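Local structure of crystal protein (Bacillus thuringiensis serovar dakota, 2ZTB) at residues Glu6-Ser14 / Ile38-Phe46; Phe106-Thr117 / Thr225-Ser235. The protein recognizes cancer cells as a proteolytically activated parasporin-2 toxin and, as in aerolysin-type toxins, probably acts by forming beta-barrel pores in their membranes. One frame throughout, in Å; residues are numbered along the deposited sequence.

Interaction 1: Glu6-Ser14 / Ile38-Phe46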
loop_
_atom_site.group_PDB
_atom_site.type_symbol
_atom_site.label_atom_id
_atom_site.label_comp_id
_atom_site.label_asym_id
_atom_site.label_seq_id
_atom_site.Cartn_x
_atom_site.Cartn_y
_atom_site.Cartn_z
ATOM N N GLU A 6 -14.357 11.008 1.081
ATOM C CA GLU A 6 -14.105 12.253 0.372
ATOM C C GLU A 6 -15.015 12.400 -0.837
ATOM O O GLU A 6 -15.707 11.457 -1.214
ATOM C CB GLU A 6 -12.611 12.399 0.003
ATOM C CG GLU A 6 -11.963 11.194 -0.649
ATOM C CD GLU A 6 -10.474 11.410 -0.935
ATOM O OE1 GLU A 6 -10.128 11.660 -2.113
ATOM O OE2 GLU A 6 -9.661 11.332 0.015
ATOM N N TYR A 7 -15.018 13.596 -1.416
ATOM C CA TYR A 7 -15.801 13.890 -2.585
ATOM C C TYR A 7 -15.411 13.005 -3.763
ATOM O O TYR A 7 -14.233 12.643 -3.943
ATOM C CB TYR A 7 -15.663 15.361 -2.975
ATOM C CG TYR A 7 -16.381 16.341 -2.062
ATOM C CD1 TYR A 7 -17.557 15.987 -1.387
ATOM C CD2 TYR A 7 -15.895 17.635 -1.893
ATOM C CE1 TYR A 7 -18.219 16.897 -0.553
ATOM C CE2 TYR A 7 -16.548 18.553 -1.068
ATOM C CZ TYR A 7 -17.711 18.183 -0.399
ATOM O OH TYR A 7 -18.343 19.109 0.428
ATOM N N LEU A 8 -16.415 12.639 -4.552
ATOM C CA LEU A 8 -16.185 11.994 -5.828
ATOM C C LEU A 8 -15.947 13.121 -6.836
ATOM O O LEU A 8 -16.602 14.176 -6.775
ATOM C CB LEU A 8 -17.381 11.121 -6.205
ATOM C CG LEU A 8 -17.288 10.307 -7.507
ATOM C CD1 LEU A 8 -16.287 9.156 -7.385
ATOM C CD2 LEU A 8 -18.690 9.795 -7.919
ATOM N N MET A 9 -14.982 12.922 -7.727
ATOM C CA MET A 9 -14.648 13.926 -8.729
ATOM C C MET A 9 -15.031 13.432 -10.132
ATOM O O MET A 9 -15.151 12.229 -10.347
ATOM C CB MET A 9 -13.152 14.255 -8.663
ATOM C CG MET A 9 -12.624 14.627 -7.251
ATOM S SD MET A 9 -13.262 16.224 -6.686
ATOM C CE MET A 9 -12.378 17.381 -7.749
ATOM N N PHE A 10 -15.225 14.354 -11.075
ATOM C CA PHE A 10 -15.546 13.989 -12.461
ATOM C C PHE A 10 -14.452 13.165 -13.150
ATOM O O PHE A 10 -14.764 12.334 -14.016
ATOM C CB PHE A 10 -15.910 15.210 -13.316
ATOM C CG PHE A 10 -17.384 15.587 -13.256
ATOM C CD1 PHE A 10 -17.785 16.797 -12.707
ATOM C CD2 PHE A 10 -18.361 14.733 -13.756
ATOM C CE1 PHE A 10 -19.126 17.150 -12.650
ATOM C CE2 PHE A 10 -19.709 15.080 -13.702
ATOM C CZ PHE A 10 -20.094 16.288 -13.147
ATOM N N ASN A 11 -13.186 13.401 -12.781
ATOM C CA ASN A 11 -12.063 12.699 -13.399
ATOM C C ASN A 11 -11.855 11.289 -12.851
ATOM O O ASN A 11 -10.927 10.589 -13.244
ATOM C CB ASN A 11 -10.769 13.548 -13.403
ATOM C CG ASN A 11 -10.119 13.727 -12.004
ATOM O OD1 ASN A 11 -8.991 14.212 -11.924
ATOM N ND2 ASN A 11 -10.805 13.346 -10.932
ATOM N N GLU A 12 -12.758 10.882 -11.966
ATOM C CA GLU A 12 -12.767 9.551 -11.353
ATOM C C GLU A 12 -13.961 8.707 -11.790
ATOM O O GLU A 12 -14.100 7.570 -11.341
ATOM C CB GLU A 12 -12.914 9.679 -9.844
ATOM C CG GLU A 12 -11.722 10.180 -9.130
ATOM C CD GLU A 12 -11.986 10.226 -7.649
ATOM O OE1 GLU A 12 -11.447 9.343 -6.954
ATOM O OE2 GLU A 12 -12.756 11.108 -7.202
ATOM N N LEU A 13 -14.842 9.274 -12.611
ATOM C CA LEU A 13 -16.024 8.556 -13.108
ATOM C C LEU A 13 -15.678 7.250 -13.815
ATOM O O LEU A 13 -16.392 6.264 -13.674
ATOM C CB LEU A 13 -16.877 9.480 -13.982
ATOM C CG LEU A 13 -18.111 10.075 -13.261
ATOM C CD1 LEU A 13 -17.880 10.505 -11.812
ATOM C CD2 LEU A 13 -18.806 11.176 -14.069
ATOM N N SER A 14 -14.554 7.235 -14.530
ATOM C CA SER A 14 -14.013 6.012 -15.138
ATOM C C SER A 14 -13.748 4.904 -14.124
ATOM O O SER A 14 -13.799 3.717 -14.473
ATOM C CB SER A 14 -12.734 6.325 -15.899
ATOM O OG SER A 14 -11.752 6.833 -15.011
ATOM N N ILE A 38 -24.771 18.902 -16.158
ATOM C CA ILE A 38 -24.797 18.018 -14.988
ATOM C C ILE A 38 -23.848 18.584 -13.934
ATOM O O ILE A 38 -23.088 19.493 -14.224
ATOM C CB ILE A 38 -24.447 16.532 -15.342
ATOM C CG1 ILE A 38 -22.995 16.392 -15.846
ATOM C CG2 ILE A 38 -25.524 15.930 -16.330
ATOM C CD1 ILE A 38 -22.473 14.949 -15.987
ATOM N N ALA A 39 -23.907 18.056 -12.716
ATOM C CA ALA A 39 -23.180 18.607 -11.596
ATOM C C ALA A 39 -22.855 17.538 -10.564
ATOM O O ALA A 39 -23.613 16.594 -10.375
ATOM C CB ALA A 39 -23.974 19.738 -10.954
ATOM N N LEU A 40 -21.702 17.705 -9.914
ATOM C CA LEU A 40 -21.213 16.801 -8.885
ATOM C C LEU A 40 -20.485 17.663 -7.899
ATOM O O LEU A 40 -19.534 18.358 -8.262
ATOM C CB LEU A 40 -20.247 15.771 -9.489
ATOM C CG LEU A 40 -19.548 14.715 -8.630
ATOM C CD1 LEU A 40 -20.553 13.786 -7.940
ATOM C CD2 LEU A 40 -18.592 13.918 -9.488
ATOM N N ASN A 41 -20.926 17.621 -6.647
ATOM C CA ASN A 41 -20.273 18.389 -5.579
ATOM C C ASN A 41 -20.002 19.838 -6.033
ATOM O O ASN A 41 -20.963 20.583 -6.284
ATOM C CB ASN A 41 -19.017 17.659 -5.094
ATOM C CG ASN A 41 -19.324 16.255 -4.589
ATOM O OD1 ASN A 41 -20.204 16.074 -3.754
ATOM N ND2 ASN A 41 -18.592 15.259 -5.087
ATOM N N ASN A 42 -18.729 20.224 -6.193
ATOM C CA ASN A 42 -18.397 21.593 -6.644
ATOM C C ASN A 42 -18.031 21.784 -8.129
ATOM O O ASN A 42 -17.523 22.844 -8.524
ATOM C CB ASN A 42 -17.338 22.226 -5.733
ATOM C CG ASN A 42 -17.877 22.524 -4.342
ATOM O OD1 ASN A 42 -17.544 21.732 -3.371
ATOM N ND2 ASN A 42 -18.727 23.667 -4.230
ATOM N N GLU A 43 -18.331 20.775 -8.949
ATOM C CA GLU A 43 -18.026 20.798 -10.377
ATOM C C GLU A 43 -19.303 20.687 -11.195
ATOM O O GLU A 43 -20.335 20.249 -10.695
ATOM C CB GLU A 43 -17.157 19.601 -10.751
ATOM C CG GLU A 43 -15.806 19.487 -10.088
ATOM C CD GLU A 43 -15.281 18.076 -10.195
ATOM O OE1 GLU A 43 -15.794 17.206 -9.451
ATOM O OE2 GLU A 43 -14.367 17.837 -11.020
ATOM N N THR A 44 -19.209 21.087 -12.461
ATOM C CA THR A 44 -20.279 20.969 -13.421
ATOM C C THR A 44 -19.695 20.382 -14.696
ATOM O O THR A 44 -18.480 20.392 -14.878
ATOM C CB THR A 44 -20.918 22.340 -13.762
ATOM O OG1 THR A 44 -19.998 23.137 -14.520
ATOM C CG2 THR A 44 -21.351 23.090 -12.510
ATOM N N TYR A 45 -20.558 19.859 -15.563
ATOM C CA TYR A 45 -20.156 19.413 -16.892
ATOM C C TYR A 45 -21.205 19.860 -17.916
ATOM O O TYR A 45 -22.384 20.023 -17.580
ATOM C CB TYR A 45 -19.954 17.893 -16.917
ATOM C CG TYR A 45 -18.653 17.440 -17.567
ATOM C CD1 TYR A 45 -17.499 17.236 -16.807
ATOM C CD2 TYR A 45 -18.576 17.234 -18.939
ATOM C CE1 TYR A 45 -16.302 16.823 -17.405
ATOM C CE2 TYR A 45 -17.398 16.831 -19.547
ATOM C CZ TYR A 45 -16.277 16.625 -18.785
ATOM O OH TYR A 45 -15.133 16.212 -19.413
ATOM N N PHE A 46 -20.761 20.071 -19.152
ATOM C CA PHE A 46 -21.603 20.529 -20.261
ATOM C C PHE A 46 -22.199 21.919 -19.990
ATOM O O PHE A 46 -21.590 22.713 -19.276
ATOM C CB PHE A 46 -22.679 19.480 -20.640
ATOM C CG PHE A 46 -22.153 18.067 -20.719
ATOM C CD1 PHE A 46 -22.471 17.135 -19.731
ATOM C CD2 PHE A 46 -21.325 17.669 -21.767
ATOM C CE1 PHE A 46 -21.982 15.839 -19.784
ATOM C CE2 PHE A 46 -20.830 16.360 -21.825
ATOM C CZ PHE A 46 -21.166 15.447 -20.832
HETATM O O HOH W 1 -12.436 16.202 -11.988
#
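The Phe10 ring is wedged between Leu40 and Tyr45. Leu40 CB makes a CH-pi contact over one face, 4.0 Å from the ring centroid; against the opposite face Tyr45 turns its edge, CD1 leading, in an edge-to-face pair with centroids 5.2 Å apart and planes at 56°. Glu43 CB meets the ring edge near its plane, 3.5 Å from Phe10 CD1, while Ile38 CD1 touches Phe10 CE2 at 3.6 Å. With Glu43 CG beside its own backbone N (chi1 -61°) and the chain extended beyond, the carboxylate reaches back to Phe10. OE1 accepts a weak bond from Phe10 N, and OE2 accepts a hydrogen bond from a water that in turn accepts one from Asn11 N. The receiving side is a beta hairpin, strands 37-40 and 43-46, closed by a type II' turn from Leu40 to Glu43; the short 3-10 segment 10-14 leans on it. At the turn, the Asn41 amide stacks on the Tyr7 ring, planes 26° apart. Its ND2 donates to Leu8 O at 2.8 Å, in the carbonyl plane and on a lone pair, though the hydrogen bond is far from straight; OD1 accepts a hydrogen bond from Cys61 N, and the amide, held at both ends, has its rotation fixed. Leu40 CD2 lies 3.4 Å from Leu8 O, and Phe195 of strand 168-199 packs against both leucines. Met9 N is bonded to Glu12 OE2, which also forms a salt bridge with Lys63.

Interaction 2: Phe106-Thr117 / Thr225-Ser235; sequences FTNTSTVTSSTT and TLRGTVTNVSS. With EDO (1,2-ethanediol), chain H.
Phe106 lays one ring face on Ser235, whose CB stands 3.5 Å from the ring centroid and almost exactly on the ring normal; Val233 O lies at the ring edge. Ser235 OG is buried here without a partner, as is Asn108 OD1 beside Ser234. At the other end, Thr117 CG2 meets the edge of the Arg227 guanidinium, 4.1 Å from NE. Between Phe106 and Thr117 runs an antiparallel ladder: Thr109, Thr111, Thr113 and Ser115 form hydrogen-bonded pairs with Val233, Thr231, Thr229 and Arg227. Within it, Asn232 OD1 accepts a hydrogen bond from Ser110 OG at 2.8 Å, the donor tilted 30° from the carbonyl plane. Gly228 lets the chains close to 3.9 Å between its CA and that of Ser114. A water bridges Thr111 O and Thr231 OG1. Threonines and serines fill much of one face; Thr111 OG1 and Thr113 OG1 bond to Thr149 and Ser147. The face of Ser110, Val112, Val230 and Asn232 packs against the hairpin 126-132/136-142. Long Ser/Thr-rich strands holding such a tucked hairpin are characteristic of aerolysin-type toxins, where the hairpin probably unfolds into the pore barrel.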
loop_
_atom_site.group_PDB
_atom_site.type_symbol
_atom_site.label_atom_id
_atom_site.label_comp_id
_atom_site.label_asym_id
_atom_site.label_seq_id
_atom_site.Cartn_x
_atom_site.Cartn_y
_atom_site.Cartn_z
ATOM N N PHE A 106 22.809 -5.447 8.970
ATOM C CA PHE A 106 21.763 -5.815 8.067
ATOM C C PHE A 106 20.757 -4.677 8.126
ATOM O O PHE A 106 20.457 -4.163 9.205
ATOM C CB PHE A 106 21.137 -7.121 8.551
ATOM C CG PHE A 106 20.131 -7.713 7.610
ATOM C CD1 PHE A 106 20.510 -8.675 6.700
ATOM C CD2 PHE A 106 18.795 -7.330 7.669
ATOM C CE1 PHE A 106 19.585 -9.238 5.865
ATOM C CE2 PHE A 106 17.860 -7.893 6.835
ATOM C CZ PHE A 106 18.250 -8.841 5.934
ATOM N N THR A 107 20.270 -4.262 6.963
ATOM C CA THR A 107 19.276 -3.216 6.900
ATOM C C THR A 107 17.904 -3.846 6.652
ATOM O O THR A 107 17.648 -4.411 5.573
ATOM C CB THR A 107 19.656 -2.146 5.854
ATOM O OG1 THR A 107 20.916 -1.587 6.222
ATOM C CG2 THR A 107 18.623 -1.035 5.798
ATOM N N ASN A 108 17.055 -3.787 7.682
ATOM C CA ASN A 108 15.686 -4.291 7.598
ATOM C C ASN A 108 14.881 -3.341 6.744
ATOM O O ASN A 108 15.047 -2.131 6.858
ATOM C CB ASN A 108 15.019 -4.369 8.986
ATOM C CG ASN A 108 15.709 -5.331 9.941
ATOM O OD1 ASN A 108 16.423 -6.259 9.545
ATOM N ND2 ASN A 108 15.470 -5.123 11.219
ATOM N N THR A 109 14.021 -3.878 5.883
ATOM C CA THR A 109 13.077 -3.031 5.144
ATOM C C THR A 109 11.628 -3.394 5.446
ATOM O O THR A 109 11.289 -4.572 5.634
ATOM C CB THR A 109 13.313 -3.066 3.613
ATOM O OG1 THR A 109 13.275 -4.418 3.149
ATOM C CG2 THR A 109 14.653 -2.446 3.249
ATOM N N SER A 110 10.785 -2.367 5.492
ATOM C CA SER A 110 9.323 -2.524 5.530
ATOM C C SER A 110 8.732 -1.779 4.352
ATOM O O SER A 110 8.970 -0.585 4.202
ATOM C CB SER A 110 8.738 -1.949 6.818
ATOM O OG SER A 110 9.448 -2.414 7.948
ATOM N N THR A 111 7.974 -2.487 3.518
ATOM C CA THR A 111 7.409 -1.920 2.289
ATOM C C THR A 111 5.864 -1.983 2.281
ATOM O O THR A 111 5.279 -3.018 2.605
ATOM C CB THR A 111 8.014 -2.611 1.052
ATOM O OG1 THR A 111 9.439 -2.440 1.074
ATOM C CG2 THR A 111 7.448 -2.032 -0.284
ATOM N N VAL A 112 5.214 -0.863 1.959
ATOM C CA VAL A 112 3.766 -0.861 1.644
ATOM C C VAL A 112 3.545 -0.540 0.145
ATOM O O VAL A 112 4.313 0.213 -0.471
ATOM C CB VAL A 112 2.955 0.090 2.589
ATOM C CG1 VAL A 112 3.242 1.565 2.284
ATOM C CG2 VAL A 112 1.446 -0.207 2.539
ATOM N N THR A 113 2.527 -1.166 -0.443
ATOM C CA THR A 113 2.062 -0.860 -1.805
ATOM C C THR A 113 0.533 -0.998 -1.820
ATOM O O THR A 113 -0.043 -1.831 -1.107
ATOM C CB THR A 113 2.771 -1.735 -2.886
ATOM O OG1 THR A 113 2.536 -1.207 -4.200
ATOM C CG2 THR A 113 2.334 -3.198 -2.823
ATOM N N SER A 114 -0.129 -0.148 -2.595
ATOM C CA SER A 114 -1.595 -0.197 -2.694
ATOM C C SER A 114 -2.030 0.286 -4.045
ATOM O O SER A 114 -1.265 0.907 -4.762
ATOM C CB SER A 114 -2.308 0.622 -1.609
ATOM O OG SER A 114 -1.849 1.959 -1.572
ATOM N N SER A 115 -3.276 -0.029 -4.374
ATOM C CA SER A 115 -3.875 0.361 -5.625
ATOM C C SER A 115 -5.383 0.153 -5.495
ATOM O O SER A 115 -5.877 -0.358 -4.479
ATOM C CB SER A 115 -3.316 -0.491 -6.757
ATOM O OG SER A 115 -3.625 -1.853 -6.508
ATOM N N THR A 116 -6.110 0.569 -6.520
ATOM C CA THR A 116 -7.523 0.223 -6.643
ATOM C C THR A 116 -7.668 -0.413 -8.001
ATOM O O THR A 116 -6.846 -0.185 -8.895
ATOM C CB THR A 116 -8.481 1.428 -6.482
ATOM O OG1 THR A 116 -8.274 2.339 -7.561
ATOM C CG2 THR A 116 -8.262 2.140 -5.133
ATOM N N THR A 117 -8.672 -1.264 -8.137
ATOM C CA THR A 117 -8.836 -2.037 -9.356
ATOM C C THR A 117 -9.184 -1.180 -10.581
ATOM O O THR A 117 -8.977 -1.623 -11.698
ATOM C CB THR A 117 -9.877 -3.175 -9.152
ATOM O OG1 THR A 117 -11.104 -2.638 -8.619
ATOM C CG2 THR A 117 -9.300 -4.243 -8.198
ATOM N N THR A 225 -12.673 -1.589 -5.420
ATOM C CA THR A 225 -11.838 -2.357 -4.490
ATOM C C THR A 225 -10.444 -1.751 -4.339
ATOM O O THR A 225 -9.785 -1.410 -5.320
ATOM C CB THR A 225 -11.716 -3.837 -4.936
ATOM O OG1 THR A 225 -13.017 -4.366 -5.203
ATOM C CG2 THR A 225 -11.047 -4.702 -3.859
ATOM N N LEU A 226 -10.018 -1.613 -3.090
ATOM C CA LEU A 226 -8.647 -1.257 -2.769
ATOM C C LEU A 226 -7.887 -2.554 -2.509
ATOM O O LEU A 226 -8.441 -3.492 -1.960
ATOM C CB LEU A 226 -8.600 -0.319 -1.564
ATOM C CG LEU A 226 -7.224 0.122 -1.021
ATOM C CD1 LEU A 226 -7.325 1.549 -0.510
ATOM C CD2 LEU A 226 -6.755 -0.786 0.090
ATOM N N ARG A 227 -6.637 -2.619 -2.960
ATOM C CA ARG A 227 -5.766 -3.773 -2.713
ATOM C C ARG A 227 -4.358 -3.306 -2.428
ATOM O O ARG A 227 -3.968 -2.198 -2.792
ATOM C CB ARG A 227 -5.741 -4.739 -3.904
ATOM C CG ARG A 227 -7.072 -5.415 -4.146
ATOM C CD ARG A 227 -6.997 -6.498 -5.180
ATOM N NE ARG A 227 -8.326 -7.075 -5.394
ATOM C CZ ARG A 227 -8.772 -8.190 -4.810
ATOM N NH1 ARG A 227 -7.990 -8.878 -3.971
ATOM N NH2 ARG A 227 -10.005 -8.626 -5.075
ATOM N N GLY A 228 -3.596 -4.154 -1.762
ATOM C CA GLY A 228 -2.193 -3.871 -1.560
ATOM C C GLY A 228 -1.527 -4.992 -0.819
ATOM O O GLY A 228 -2.139 -6.032 -0.572
ATOM N N THR A 229 -0.262 -4.755 -0.484
ATOM C CA THR A 229 0.580 -5.687 0.250
ATOM C C THR A 229 1.467 -4.923 1.227
ATOM O O THR A 229 1.965 -3.836 0.930
ATOM C CB THR A 229 1.463 -6.512 -0.711
ATOM O OG1 THR A 229 0.631 -7.113 -1.705
ATOM C CG2 THR A 229 2.228 -7.630 0.044
ATOM N N VAL A 230 1.654 -5.511 2.397
ATOM C CA VAL A 230 2.621 -5.014 3.378
ATOM C C VAL A 230 3.687 -6.096 3.589
ATOM O O VAL A 230 3.364 -7.226 3.947
ATOM C CB VAL A 230 1.930 -4.500 4.676
ATOM C CG1 VAL A 230 1.000 -5.545 5.275
ATOM C CG2 VAL A 230 2.958 -4.012 5.699
ATOM N N THR A 231 4.936 -5.753 3.256
ATOM C CA THR A 231 6.096 -6.639 3.364
ATOM C C THR A 231 7.110 -6.140 4.419
ATOM O O THR A 231 7.208 -4.932 4.696
ATOM C CB THR A 231 6.783 -6.814 2.019
ATOM O OG1 THR A 231 5.844 -7.341 1.076
ATOM C CG2 THR A 231 7.945 -7.790 2.108
ATOM N N ASN A 232 7.799 -7.090 5.054
ATOM C CA ASN A 232 8.889 -6.798 5.980
ATOM C C ASN A 232 10.001 -7.790 5.670
ATOM O O ASN A 232 9.737 -8.985 5.518
ATOM C CB ASN A 232 8.423 -6.866 7.446
ATOM C CG ASN A 232 9.460 -6.295 8.434
ATOM O OD1 ASN A 232 9.404 -5.126 8.800
ATOM N ND2 ASN A 232 10.414 -7.126 8.855
ATOM N N VAL A 233 11.218 -7.278 5.478
ATOM C CA VAL A 233 12.412 -8.127 5.284
ATOM C C VAL A 233 13.365 -7.886 6.461
ATOM O O VAL A 233 13.767 -6.751 6.740
ATOM C CB VAL A 233 13.088 -7.938 3.885
ATOM C CG1 VAL A 233 14.234 -8.939 3.671
ATOM C CG2 VAL A 233 12.062 -8.127 2.749
ATOM N N SER A 234 13.651 -8.954 7.204
ATOM C CA SER A 234 14.534 -8.860 8.372
ATOM C C SER A 234 15.395 -10.110 8.528
ATOM O O SER A 234 15.112 -11.167 7.944
ATOM C CB SER A 234 13.739 -8.568 9.650
ATOM O OG SER A 234 12.849 -9.628 9.964
ATOM N N SER A 235 16.476 -9.963 9.283
ATOM C CA SER A 235 17.388 -11.062 9.518
ATOM C C SER A 235 17.130 -11.584 10.922
ATOM O O SER A 235 16.717 -10.828 11.796
ATOM C CB SER A 235 18.842 -10.623 9.342
ATOM O OG SER A 235 19.162 -9.643 10.300
HETATM C C1 EDO H . -4.612 2.902 -8.347
HETATM O O1 EDO H . -5.214 3.997 -7.617
HETATM C C2 EDO H . -5.146 2.742 -9.787
HETATM O O2 EDO H . -4.534 3.546 -10.841
HETATM O O HOH W 2 4.656 -4.626 0.106
HETATM O O HOH W 3 -1.621 -3.156 -5.131
HETATM O O HOH W 4 -11.897 -0.206 -7.885
#

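Both contacts reach the same large antiparallel sheet, and strand 168-199 borders each; on the elongated molecule their centres are 32 Å apart, though their nearest atoms come within about 8 Å without touching. Interaction 1 lies toward one end of the chain, where side chains from the end of strand 4-7, a loop and a 3-10 segment pack on a short hairpin through aromatic and aliphatic contacts with a few side-chain-to-backbone bonds. Interaction 2, near the centre of the chain, joins two long strands distant in sequence, mainly by regular backbone bonds, with hydroxyl-rich side chains. Both are only partly buried: in the first an aromatic ring is enclosed, in the second mainly the hairpin-facing side is covered.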